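Local coordinates for Serine/threonine-protein kinase BRSK1 (Mus musculus, PDB 5IRI) that phosphorylates serine and threonine residues of its substrates, probably including tau, and carries a C-terminal KA1 domain linked to auto-inhibition of the kinase, at residues K69-F73 / G107-F112. Residues are numbered along the deposited sequence; the frame is centred on the assembly and turned at random.
Sequences KPVRF and GPSRRF
V71 is the bump around which the two segments close: its two methyl groups part toward different neighbours, CG2 to the ring of P108 and CG1 to the side chain of F112. With CG1 anti to the backbone N (chi1 -177°), CG2 is turned to the proline, where it meets P108 CD at 3.5 Å and CG at nearly the same range. CG1 reaches F112 CB at 4.1 Å, the two side chains crossing at about a right angle, while R111 CB borders CG2 more loosely. V71 CG2 sits off one face of the P108 ring, whereas K69 O lies beyond its CD edge, 3.1 Å from P108 CD. The bent side chain of K69 passes along G107, its CE lying near G107 CA and its NZ 3.5 Å from G107 C. At G107, which has no side chain, the backbones come close, V71 CA and G107 CA lying 4.2 Å apart. G107 CA makes a CA-H...O contact with P70 O at 3.3 Å. Deeper in, F112 pushes the CE1 corner of its ring against F73, 3.6 Å from F73 CB, and the two rings lie obliquely, their planes at 56°. No hydrogen bond joins the segments, so apolar shape and close backbone approach make the contact. P108 occupies the N-cap position of helix 109-124, and its carbonyl accepts the F112 N-H in the first turn. The contact thus fits the turn from strand 98-106 into this C-terminal helix of the KA1 domain against the start of strand 71-79. Around it, L104 of strand 98-106 touches both V71 and F112, Y58 of strand 53-58 touches V71 and R111, and V115 and I119, farther along helix 109-124, continue the packing over F73.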
ATOM      1  N   LYS A  69      -7.763  -5.664  15.737  1.00 50.34           N
ATOM      2  CA  LYS A  69      -8.352  -5.857  14.424  1.00 54.02           C
ATOM      3  C   LYS A  69      -7.257  -5.959  13.364  1.00 50.52           C
ATOM      4  O   LYS A  69      -6.218  -5.306  13.475  1.00 51.42           O
ATOM      5  CB  LYS A  69      -9.290  -4.691  14.072  1.00 50.29           C
ATOM      6  CG  LYS A  69     -10.058  -4.039  15.235  1.00 58.08           C
ATOM      7  CD  LYS A  69     -10.166  -2.506  15.066  1.00 59.81           C
ATOM      8  CE  LYS A  69      -8.781  -1.808  15.231  1.00 65.56           C
ATOM      9  NZ  LYS A  69      -8.765  -0.300  15.180  1.00 65.79           N
ATOM     10  N   PRO A  70      -7.414  -6.774  12.329  1.00 45.47           N
ATOM     11  CA  PRO A  70      -6.457  -6.724  11.221  1.00 48.39           C
ATOM     12  C   PRO A  70      -6.582  -5.404  10.494  1.00 48.39           C
ATOM     13  O   PRO A  70      -7.558  -4.672  10.645  1.00 52.32           O
ATOM     14  CB  PRO A  70      -6.865  -7.891  10.321  1.00 46.03           C
ATOM     15  CG  PRO A  70      -8.243  -8.227  10.735  1.00 48.94           C
ATOM     16  CD  PRO A  70      -8.405  -7.846  12.164  1.00 43.44           C
ATOM     17  N   VAL A  71      -5.559  -5.082   9.723  1.00 48.43           N
ATOM     18  CA  VAL A  71      -5.570  -3.872   8.915  1.00 43.12           C
ATOM     19  C   VAL A  71      -6.055  -4.250   7.525  1.00 46.97           C
ATOM     20  O   VAL A  71      -5.472  -5.120   6.872  1.00 46.52           O
ATOM     21  CB  VAL A  71      -4.181  -3.225   8.860  1.00 40.94           C
ATOM     22  CG1 VAL A  71      -4.228  -1.933   8.067  1.00 38.52           C
ATOM     23  CG2 VAL A  71      -3.686  -2.963  10.251  1.00 48.02           C
ATOM     24  N   ARG A  72      -7.153  -3.636   7.097  1.00 42.73           N
ATOM     25  CA  ARG A  72      -7.623  -3.721   5.724  1.00 37.70           C
ATOM     26  C   ARG A  72      -7.401  -2.367   5.081  1.00 39.03           C
ATOM     27  O   ARG A  72      -7.801  -1.340   5.640  1.00 42.12           O
ATOM     28  CB  ARG A  72      -9.106  -4.070   5.649  1.00 42.44           C
ATOM     29  CG  ARG A  72      -9.520  -5.328   6.351  1.00 49.81           C
ATOM     30  CD  ARG A  72     -10.766  -5.883   5.690  1.00 55.24           C
ATOM     31  NE  ARG A  72     -11.055  -7.231   6.171  1.00 67.91           N
ATOM     32  CZ  ARG A  72     -11.824  -7.498   7.223  1.00 74.41           C
ATOM     33  NH1 ARG A  72     -12.389  -6.502   7.896  1.00 76.00           N
ATOM     34  NH2 ARG A  72     -12.028  -8.755   7.602  1.00 66.94           N
ATOM     35  N   PHE A  73      -6.771  -2.354   3.920  1.00 32.42           N
ATOM     36  CA  PHE A  73      -6.571  -1.089   3.239  1.00 34.83           C
ATOM     37  C   PHE A  73      -6.675  -1.299   1.741  1.00 36.35           C
ATOM     38  O   PHE A  73      -6.731  -2.428   1.240  1.00 33.48           O
ATOM     39  CB  PHE A  73      -5.229  -0.452   3.602  1.00 32.45           C
ATOM     40  CG  PHE A  73      -4.030  -1.278   3.216  1.00 30.06           C
ATOM     41  CD1 PHE A  73      -3.625  -2.350   3.989  1.00 30.86           C
ATOM     42  CD2 PHE A  73      -3.297  -0.968   2.080  1.00 31.35           C
ATOM     43  CE1 PHE A  73      -2.527  -3.096   3.632  1.00 33.43           C
ATOM     44  CE2 PHE A  73      -2.191  -1.721   1.723  1.00 34.49           C
ATOM     45  CZ  PHE A  73      -1.807  -2.782   2.504  1.00 34.72           C
ATOM     46  N   GLY A 107      -8.877  -1.056  10.923  1.00 44.85           N
ATOM     47  CA  GLY A 107      -7.747  -1.556  11.670  1.00 44.06           C
ATOM     48  C   GLY A 107      -6.863  -0.478  12.272  1.00 48.76           C
ATOM     49  O   GLY A 107      -7.102   0.729  12.140  1.00 46.42           O
ATOM     50  N   PRO A 108      -5.803  -0.915  12.947  1.00 47.84           N
ATOM     51  CA  PRO A 108      -4.968   0.017  13.711  1.00 43.44           C
ATOM     52  C   PRO A 108      -4.148   0.930  12.812  1.00 45.84           C
ATOM     53  O   PRO A 108      -3.369   0.475  11.971  1.00 45.21           O
ATOM     54  CB  PRO A 108      -4.076  -0.907  14.535  1.00 38.38           C
ATOM     55  CG  PRO A 108      -4.064  -2.173  13.778  1.00 47.83           C
ATOM     56  CD  PRO A 108      -5.415  -2.311  13.187  1.00 48.07           C
ATOM     57  N   SER A 109      -4.320   2.232  13.034  1.00 50.41           N
ATOM     58  CA  SER A 109      -3.634   3.256  12.256  1.00 48.10           C
ATOM     59  C   SER A 109      -2.119   3.049  12.237  1.00 53.06           C
ATOM     60  O   SER A 109      -1.470   3.211  11.198  1.00 55.33           O
ATOM     61  CB  SER A 109      -3.993   4.621  12.836  1.00 44.93           C
ATOM     62  OG  SER A 109      -3.745   5.647  11.910  1.00 58.43           O
ATOM     63  N   ARG A 110      -1.534   2.667  13.366  1.00 55.21           N
ATOM     64  CA  ARG A 110      -0.079   2.612  13.431  1.00 57.09           C
ATOM     65  C   ARG A 110       0.482   1.453  12.612  1.00 55.04           C
ATOM     66  O   ARG A 110       1.477   1.617  11.893  1.00 60.76           O
ATOM     67  CB  ARG A 110       0.382   2.544  14.888  1.00 65.69           C
ATOM     68  CG  ARG A 110       0.323   3.907  15.587  1.00 76.69           C
ATOM     69  CD  ARG A 110       1.025   4.987  14.744  1.00 82.36           C
ATOM     70  NE  ARG A 110       0.858   6.354  15.248  1.00 88.24           N
ATOM     71  CZ  ARG A 110       0.058   7.269  14.700  1.00 91.67           C
ATOM     72  NH1 ARG A 110      -0.673   6.970  13.629  1.00 78.39           N
ATOM     73  NH2 ARG A 110      -0.016   8.490  15.225  1.00 88.55           N
ATOM     74  N   ARG A 111      -0.122   0.264  12.705  1.00 54.41           N
ATOM     75  CA  ARG A 111       0.410  -0.806  11.871  1.00 50.74           C
ATOM     76  C   ARG A 111       0.070  -0.595  10.406  1.00 47.36           C
ATOM     77  O   ARG A 111       0.702  -1.200   9.539  1.00 43.54           O
ATOM     78  CB  ARG A 111      -0.071  -2.174  12.332  1.00 48.42           C
ATOM     79  CG  ARG A 111       0.945  -3.229  11.965  1.00 58.33           C
ATOM     80  CD  ARG A 111       0.909  -4.440  12.872  1.00 68.41           C
ATOM     81  NE  ARG A 111       1.177  -4.143  14.272  1.00 71.77           N
ATOM     82  CZ  ARG A 111       1.255  -5.074  15.218  1.00 78.72           C
ATOM     83  NH1 ARG A 111       1.093  -6.358  14.903  1.00 70.13           N
ATOM     84  NH2 ARG A 111       1.502  -4.722  16.477  1.00 84.21           N
ATOM     85  N   PHE A 112      -0.897   0.272  10.114  1.00 46.99           N
ATOM     86  CA  PHE A 112      -1.125   0.683   8.738  1.00 42.67           C
ATOM     87  C   PHE A 112       0.113   1.336   8.149  1.00 45.66           C
ATOM     88  O   PHE A 112       0.540   0.975   7.047  1.00 46.16           O
ATOM     89  CB  PHE A 112      -2.325   1.622   8.687  1.00 41.34           C
ATOM     90  CG  PHE A 112      -2.595   2.205   7.337  1.00 36.90           C
ATOM     91  CD1 PHE A 112      -2.700   1.404   6.227  1.00 37.89           C
ATOM     92  CD2 PHE A 112      -2.781   3.566   7.184  1.00 39.20           C
ATOM     93  CE1 PHE A 112      -2.959   1.960   4.984  1.00 32.83           C
ATOM     94  CE2 PHE A 112      -3.051   4.118   5.948  1.00 40.25           C
ATOM     95  CZ  PHE A 112      -3.134   3.319   4.853  1.00 36.98           C
TER